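Adenosine deaminase 1 (Arthrobacter aurescens, PDB 3RYS) probably catalyses the zinc-dependent hydrolytic deamination of adenine to hypoxanthine and ammonium, a step of purine salvage. Local coordinates at residues Tyr54-Asp58 and Leu59-Leu63; Ala256-Lys259 and Leu260-Pro264; Val289-Asn292 and Phe293-Leu296. All coordinates share one frame; numbering follows the deposited sequence.

In the fold
The three contacts follow one another along the chain of a TIM-barrel deaminase. Contact 1 forms the start of helix 59-69 and lines one side of the adenine pocket. Contact 2 is a turn in the loop between helices 248-253 and 265-270, and contact 3 is the first part of helix 289-300. Contacts 1 and 2 lie about 16 Å apart between centres without touching; contacts 1 and 3 are about 21 Å apart between centres. Contacts 2 and 3, with centres about 14 Å apart, do meet, Leu260 CD2 packing on Gln295 CB at 3.4 Å. Contact 1 thus touches the substrate directly, while contact 3 packs on strands 15-17 and 275-277, and contact 2 on helix 289-300.

Contact 1 of 3, residues Tyr54-Asp58 and Leu59-Leu63; sequences YEFTD and LQSFL. With ADE (adenine), chain D.
Ser61 OG, set between its own backbone N and carbonyl carbon (chi1 70°), is turned back to two backbone groups of the preceding loop. It accepts the N-H of Thr57 almost straight on (Thr57 N to Ser61 OG 2.9 Å) and donates to the carbonyl of Asp58 (Ser61 OG to Asp58 O 3.0 Å). Asp58 is the N-cap of the helix beginning at Leu59, and its OD1 accepts from Ser61 N at 3.0 Å, on the syn side but tilted out of the carboxylate plane. Nearby, Phe56 and Phe62 form a T-shaped pair, the edge of Phe62 turned to the face of Phe56, planes at 89° and centroids 5.5 Å apart. Phe62 CB lies over that same face, and Tyr54 O sits near the rim of the opposite one. With CG anti to the backbone N (chi1 153°), the Phe62 ring spans from Phe56 to the substrate, its CE2 3.8 Å from adenine N7. Leu59 CD1 approaches adenine N1 and Leu63 CD2 adenine N9, each at 3.6 Å, so three side chains of the first helical turns line the pocket. The loop comes from helix 47-51; Phe56 also packs on Leu65 of helix 59-69, while Leu59 N bonds to Glu203 just beyond strand 195-200.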
loop_
_atom_site.group_PDB
_atom_site.type_symbol
_atom_site.label_atom_id
_atom_site.label_comp_id
_atom_site.label_asym_id
_atom_site.label_seq_id
_atom_site.Cartn_x
_atom_site.Cartn_y
_atom_site.Cartn_z
ATOM N N TYR A 54 3.901 -10.938 16.171
ATOM C CA TYR A 54 4.131 -9.796 15.293
ATOM C C TYR A 54 5.531 -9.193 15.410
ATOM O O TYR A 54 5.735 -8.030 15.072
ATOM C CB TYR A 54 3.071 -8.716 15.536
ATOM C CG TYR A 54 1.706 -9.048 14.966
ATOM C CD1 TYR A 54 0.967 -10.123 15.448
ATOM C CD2 TYR A 54 1.154 -8.280 13.950
ATOM C CE1 TYR A 54 -0.280 -10.427 14.928
ATOM C CE2 TYR A 54 -0.091 -8.574 13.427
ATOM C CZ TYR A 54 -0.804 -9.648 13.918
ATOM O OH TYR A 54 -2.044 -9.931 13.395
ATOM N N GLU A 55 6.497 -9.968 15.885
ATOM C CA GLU A 55 7.876 -9.502 15.871
ATOM C C GLU A 55 8.595 -10.065 14.653
ATOM O O GLU A 55 8.995 -11.226 14.641
ATOM C CB GLU A 55 8.616 -9.890 17.148
ATOM C CG GLU A 55 9.973 -9.211 17.267
ATOM C CD GLU A 55 10.779 -9.707 18.451
ATOM O OE1 GLU A 55 10.458 -10.796 18.977
ATOM O OE2 GLU A 55 11.735 -9.008 18.851
ATOM N N PHE A 56 8.755 -9.236 13.629
ATOM C CA PHE A 56 9.266 -9.704 12.345
ATOM C C PHE A 56 10.779 -9.577 12.248
ATOM O O PHE A 56 11.390 -8.786 12.964
ATOM C CB PHE A 56 8.575 -8.965 11.195
ATOM C CG PHE A 56 7.078 -8.933 11.320
ATOM C CD1 PHE A 56 6.330 -10.081 11.113
ATOM C CD2 PHE A 56 6.419 -7.762 11.660
ATOM C CE1 PHE A 56 4.957 -10.057 11.234
ATOM C CE2 PHE A 56 5.047 -7.733 11.784
ATOM C CZ PHE A 56 4.313 -8.880 11.571
ATOM N N THR A 57 11.367 -10.369 11.358
ATOM C CA THR A 57 12.812 -10.432 11.199
ATOM C C THR A 57 13.224 -9.924 9.826
ATOM O O THR A 57 14.339 -9.435 9.635
ATOM C CB THR A 57 13.299 -11.879 11.346
ATOM O OG1 THR A 57 12.667 -12.477 12.482
ATOM C CG2 THR A 57 14.807 -11.927 11.522
ATOM N N ASP A 58 12.310 -10.064 8.871
ATOM C CA ASP A 58 12.522 -9.648 7.487
ATOM C C ASP A 58 11.176 -9.684 6.774
ATOM O O ASP A 58 10.158 -9.993 7.395
ATOM C CB ASP A 58 13.547 -10.549 6.781
ATOM C CG ASP A 58 13.162 -12.029 6.800
ATOM O OD1 ASP A 58 12.115 -12.389 7.380
ATOM O OD2 ASP A 58 13.916 -12.843 6.226
ATOM N N LEU A 59 11.163 -9.372 5.482
ATOM C CA LEU A 59 9.912 -9.363 4.731
ATOM C C LEU A 59 9.206 -10.711 4.817
ATOM O O LEU A 59 7.990 -10.775 5.003
ATOM C CB LEU A 59 10.149 -9.001 3.264
ATOM C CG LEU A 59 8.892 -8.993 2.387
ATOM C CD1 LEU A 59 7.866 -8.002 2.919
ATOM C CD2 LEU A 59 9.232 -8.683 0.935
ATOM N N GLN A 60 9.980 -11.783 4.685
ATOM C CA GLN A 60 9.423 -13.127 4.607
ATOM C C GLN A 60 8.662 -13.526 5.871
ATOM O O GLN A 60 7.535 -14.015 5.794
ATOM C CB GLN A 60 10.520 -14.147 4.291
ATOM C CG GLN A 60 9.986 -15.520 3.914
ATOM C CD GLN A 60 8.967 -15.466 2.783
ATOM O OE1 GLN A 60 9.263 -15.006 1.680
ATOM N NE2 GLN A 60 7.758 -15.946 3.056
ATOM N N SER A 61 9.278 -13.315 7.031
ATOM C CA SER A 61 8.644 -13.665 8.295
ATOM C C SER A 61 7.281 -12.992 8.401
ATOM O O SER A 61 6.338 -13.559 8.957
ATOM C CB SER A 61 9.527 -13.270 9.483
ATOM O OG SER A 61 9.602 -11.862 9.630
ATOM N N PHE A 62 7.183 -11.784 7.856
ATOM C CA PHE A 62 5.929 -11.046 7.855
ATOM C C PHE A 62 4.920 -11.671 6.904
ATOM O O PHE A 62 3.793 -11.965 7.294
ATOM C CB PHE A 62 6.160 -9.588 7.474
ATOM C CG PHE A 62 4.967 -8.936 6.840
ATOM C CD1 PHE A 62 3.861 -8.580 7.604
ATOM C CD2 PHE A 62 4.946 -8.681 5.477
ATOM C CE1 PHE A 62 2.755 -7.978 7.021
ATOM C CE2 PHE A 62 3.845 -8.084 4.887
ATOM C CZ PHE A 62 2.745 -7.731 5.661
ATOM N N LEU A 63 5.329 -11.861 5.652
ATOM C CA LEU A 63 4.467 -12.473 4.649
ATOM C C LEU A 63 3.836 -13.760 5.183
ATOM O O LEU A 63 2.643 -14.011 4.982
ATOM C CB LEU A 63 5.241 -12.746 3.355
ATOM C CG LEU A 63 5.627 -11.540 2.489
ATOM C CD1 LEU A 63 6.449 -11.974 1.281
ATOM C CD2 LEU A 63 4.394 -10.780 2.040
HETATM N N9 ADE D . 2.897 -7.856 0.582
HETATM C C8 ADE D . 2.178 -7.061 1.434
HETATM N N7 ADE D . 2.834 -6.009 1.877
HETATM C C5 ADE D . 4.077 -6.129 1.270
HETATM C C6 ADE D . 5.241 -5.331 1.327
HETATM N N6 ADE D . 5.326 -4.215 2.062
HETATM N N1 ADE D . 6.310 -5.728 0.601
HETATM C C2 ADE D . 6.216 -6.849 -0.129
HETATM N N3 ADE D . 5.180 -7.681 -0.265
HETATM C C4 ADE D . 4.134 -7.260 0.469
#

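Contact 2 of 3, residues Ala256-Lys259 and Leu260-Pro264; sequences AVDK and LADHP
Lys259 and Asp262 close a single 3-10 turn, 260-262, within the loop that joins helices 248-253 and 265-270 of the TIM barrel. The backbone bond of the turn runs from Asp262 N to Lys259 O at 2.8 Å, the donor standing well above the carbonyl plane. In return, the Asp262 carboxylate reaches back over the start of the turn: with CG beside its own backbone N (chi1 -57°), OD2 accepts from Lys259 N at 3.2 Å, on the anti side and with a bent angle of 138°. The tight part lies on the buried flank. There Val257 turns both methyls to the second half of the loop, CG1 against Asp262 CB at 4.0 Å and CG2 against His263 CD2 at 3.8 Å, the Val257 and His263 side chains crossing at about a right angle. The rotation of the His263 ring is fixed from both nitrogens, ND1 accepting from Leu265 N to cap helix 265-270 and NE2 bonding to Asn251 ND2.

On the solvent flank the fit is looser. The carboxylates of Asp258 and Asp262 lie side by side, Asp258 OD1 to Asp262 OD2 4.1 Å, a repulsion probably eased by the salt bridge of Asp258 to Arg255. The Lys259 chain, bent at its third torsion, leads away from the turn, its NZ 5.2 Å from Asp262 OD2, too far for a salt bridge.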
loop_
_atom_site.group_PDB
_atom_site.type_symbol
_atom_site.label_atom_id
_atom_site.label_comp_id
_atom_site.label_asym_id
_atom_site.label_seq_id
_atom_site.Cartn_x
_atom_site.Cartn_y
_atom_site.Cartn_z
ATOM N N ALA A 256 14.171 -3.468 7.541
ATOM C CA ALA A 256 14.850 -2.848 6.409
ATOM C C ALA A 256 15.586 -1.613 6.904
ATOM O O ALA A 256 16.634 -1.246 6.377
ATOM C CB ALA A 256 13.856 -2.473 5.324
ATOM N N VAL A 257 15.015 -0.979 7.926
ATOM C CA VAL A 257 15.630 0.156 8.607
ATOM C C VAL A 257 15.684 -0.155 10.098
ATOM O O VAL A 257 14.700 -0.623 10.675
ATOM C CB VAL A 257 14.828 1.459 8.385
ATOM C CG1 VAL A 257 15.371 2.571 9.260
ATOM C CG2 VAL A 257 14.867 1.869 6.922
ATOM N N ASP A 258 16.829 0.094 10.722
ATOM C CA ASP A 258 17.022 -0.309 12.110
ATOM C C ASP A 258 16.026 0.377 13.035
ATOM O O ASP A 258 15.190 -0.276 13.657
ATOM C CB ASP A 258 18.453 -0.022 12.561
ATOM C CG ASP A 258 18.729 -0.514 13.967
ATOM O OD1 ASP A 258 19.750 -0.095 14.555
ATOM O OD2 ASP A 258 17.922 -1.316 14.486
ATOM N N LYS A 259 16.130 1.698 13.128
ATOM C CA LYS A 259 15.198 2.494 13.915
ATOM C C LYS A 259 14.582 3.573 13.038
ATOM O O LYS A 259 15.161 3.973 12.027
ATOM C CB LYS A 259 15.906 3.136 15.107
ATOM C CG LYS A 259 16.364 2.141 16.164
ATOM C CD LYS A 259 17.541 2.682 16.961
ATOM C CE LYS A 259 17.171 3.936 17.737
ATOM N NZ LYS A 259 18.382 4.601 18.303
ATOM N N LEU A 260 13.403 4.046 13.420
ATOM C CA LEU A 260 12.764 5.113 12.673
ATOM C C LEU A 260 13.694 6.324 12.578
ATOM O O LEU A 260 13.661 7.067 11.599
ATOM C CB LEU A 260 11.436 5.507 13.317
ATOM C CG LEU A 260 10.664 6.563 12.528
ATOM C CD1 LEU A 260 10.420 6.073 11.110
ATOM C CD2 LEU A 260 9.354 6.916 13.215
ATOM N N ALA A 261 14.532 6.514 13.592
ATOM C CA ALA A 261 15.446 7.651 13.612
ATOM C C ALA A 261 16.473 7.544 12.489
ATOM O O ALA A 261 17.143 8.520 12.144
ATOM C CB ALA A 261 16.134 7.762 14.964
ATOM N N ASP A 262 16.577 6.355 11.907
ATOM C CA ASP A 262 17.554 6.098 10.859
ATOM C C ASP A 262 16.939 6.126 9.462
ATOM O O ASP A 262 17.617 5.822 8.483
ATOM C CB ASP A 262 18.230 4.742 11.094
ATOM C CG ASP A 262 18.904 4.656 12.451
ATOM O OD1 ASP A 262 19.649 5.598 12.807
ATOM O OD2 ASP A 262 18.690 3.647 13.161
ATOM N N HIS A 263 15.664 6.487 9.360
ATOM C CA HIS A 263 14.973 6.405 8.075
ATOM C C HIS A 263 15.389 7.503 7.092
ATOM O O HIS A 263 15.512 8.665 7.473
ATOM C CB HIS A 263 13.461 6.410 8.260
ATOM C CG HIS A 263 12.723 5.791 7.118
ATOM N ND1 HIS A 263 12.522 6.444 5.919
ATOM C CD2 HIS A 263 12.150 4.571 6.982
ATOM C CE1 HIS A 263 11.854 5.654 5.099
ATOM N NE2 HIS A 263 11.616 4.512 5.719
ATOM N N PRO A 264 15.596 7.126 5.819
ATOM C CA PRO A 264 16.062 8.021 4.750
ATOM C C PRO A 264 15.029 9.046 4.312
ATOM O O PRO A 264 15.385 9.964 3.581
ATOM C CB PRO A 264 16.327 7.067 3.579
ATOM C CG PRO A 264 16.352 5.693 4.169
ATOM C CD PRO A 264 15.441 5.742 5.342
#

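Contact 3 of 3, residues Val289-Asn292 and Phe293-Leu296; sequences VDDN and FEQL
Val289 and Phe293 lie side by side, one helical turn apart and pointing the same way, with Val289 CG2 against Phe293 CE1 at 3.6 Å. The Val289 methyl that touches is the one anti to the backbone N, and Phe293 CG lies anti to its own carbonyl carbon (chi1 -85°), which brings the ring back along the turn with its CD1 edge beside Val289 O. That same carbonyl takes the N-H of Phe293 (Phe293 N to Val289 O 2.9 Å). Three further bonds repeat the step: Glu294 N to Asp290 O at 2.9 Å, Gln295 N to Asp291 O at 3.1 Å and Leu296 N to Asn292 O at 3.1 Å. This is the regular i to i+4 ladder of an alpha helix, here helix 289-300, which in the TIM barrel follows strand 275-277 and packs where this last strand meets the first, 15-17. Val289 and Phe293 both rest on Val15, while Asn292, Phe293 and Leu296 face Val277. Were Phe293 cut back to an alanine, the space between this helix, the two strands and helix 304-317 would probably be left partly unfilled, and the Val289 methyl would lose its aromatic neighbour. On another side of the helix the carboxylates of Asp291 and Glu294 run alongside each other, Asp291 OD1 to Glu294 OE1 3.6 Å, a like-charge approach that may be partly offset at Asp291, whose OD2 accepts from Tyr288 N and makes a long, weak ion pair with Arg89. Farther out, Arg89 makes a salt bridge with Asp290. Asn292 is buried and held at both ends of its amide, ND2 by Tyr288 O and OD1 by Leu249 N, its side chain about 7 Å from that of the zinc ligand Asp280.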
loop_
_atom_site.group_PDB
_atom_site.type_symbol
_atom_site.label_atom_id
_atom_site.label_comp_id
_atom_site.label_asym_id
_atom_site.label_seq_id
_atom_site.Cartn_x
_atom_site.Cartn_y
_atom_site.Cartn_z
ATOM N N VAL A 289 -1.726 5.642 8.284
ATOM C CA VAL A 289 -0.947 6.739 7.721
ATOM C C VAL A 289 -0.731 7.851 8.750
ATOM O O VAL A 289 0.390 8.333 8.921
ATOM C CB VAL A 289 -1.574 7.306 6.428
ATOM C CG1 VAL A 289 -2.887 8.013 6.732
ATOM C CG2 VAL A 289 -0.601 8.254 5.744
ATOM N N ASP A 290 -1.795 8.239 9.451
ATOM C CA ASP A 290 -1.695 9.303 10.445
ATOM C C ASP A 290 -0.730 8.923 11.562
ATOM O O ASP A 290 -0.096 9.785 12.156
ATOM C CB ASP A 290 -3.071 9.672 11.012
ATOM C CG ASP A 290 -3.722 8.531 11.776
ATOM O OD1 ASP A 290 -3.708 8.572 13.029
ATOM O OD2 ASP A 290 -4.247 7.598 11.125
ATOM N N ASP A 291 -0.620 7.627 11.838
ATOM C CA ASP A 291 0.357 7.137 12.801
ATOM C C ASP A 291 1.765 7.266 12.244
ATOM O O ASP A 291 2.698 7.594 12.975
ATOM C CB ASP A 291 0.070 5.684 13.178
ATOM C CG ASP A 291 -1.164 5.542 14.050
ATOM O OD1 ASP A 291 -1.269 6.267 15.070
ATOM O OD2 ASP A 291 -2.027 4.702 13.714
ATOM N N ASN A 292 1.919 7.008 10.948
ATOM C CA ASN A 292 3.213 7.187 10.298
ATOM C C ASN A 292 3.643 8.645 10.375
ATOM O O ASN A 292 4.801 8.941 10.650
ATOM C CB ASN A 292 3.187 6.708 8.843
ATOM C CG ASN A 292 3.312 5.192 8.719
ATOM O OD1 ASN A 292 4.393 4.669 8.441
ATOM N ND2 ASN A 292 2.207 4.482 8.927
ATOM N N PHE A 293 2.706 9.557 10.143
ATOM C CA PHE A 293 3.011 10.978 10.239
ATOM C C PHE A 293 3.396 11.356 11.664
ATOM O O PHE A 293 4.411 12.016 11.888
ATOM C CB PHE A 293 1.828 11.823 9.771
ATOM C CG PHE A 293 1.794 12.046 8.291
ATOM C CD1 PHE A 293 1.023 11.240 7.472
ATOM C CD2 PHE A 293 2.531 13.061 7.718
ATOM C CE1 PHE A 293 0.989 11.445 6.108
ATOM C CE2 PHE A 293 2.504 13.269 6.354
ATOM C CZ PHE A 293 1.730 12.461 5.546
ATOM N N GLU A 294 2.575 10.932 12.621
ATOM C CA GLU A 294 2.822 11.208 14.032
ATOM C C GLU A 294 4.246 10.854 14.437
ATOM O O GLU A 294 4.911 11.618 15.139
ATOM C CB GLU A 294 1.840 10.436 14.909
ATOM C CG GLU A 294 2.032 10.681 16.394
ATOM C CD GLU A 294 1.268 9.691 17.250
ATOM O OE1 GLU A 294 0.800 8.666 16.704
ATOM O OE2 GLU A 294 1.140 9.935 18.468
ATOM N N GLN A 295 4.711 9.691 13.991
ATOM C CA GLN A 295 6.051 9.235 14.335
ATOM C C GLN A 295 7.140 10.035 13.615
ATOM O O GLN A 295 8.208 10.286 14.176
ATOM C CB GLN A 295 6.197 7.735 14.068
ATOM C CG GLN A 295 5.325 6.855 14.962
ATOM C CD GLN A 295 5.593 7.066 16.447
ATOM O OE1 GLN A 295 5.199 8.081 17.022
ATOM N NE2 GLN A 295 6.256 6.099 17.074
ATOM N N LEU A 296 6.862 10.441 12.380
ATOM C CA LEU A 296 7.799 11.261 11.613
ATOM C C LEU A 296 8.029 12.599 12.297
ATOM O O LEU A 296 9.152 13.104 12.337
ATOM C CB LEU A 296 7.282 11.501 10.192
ATOM C CG LEU A 296 7.272 10.279 9.274
ATOM C CD1 LEU A 296 6.685 10.640 7.921
ATOM C CD2 LEU A 296 8.678 9.701 9.131
#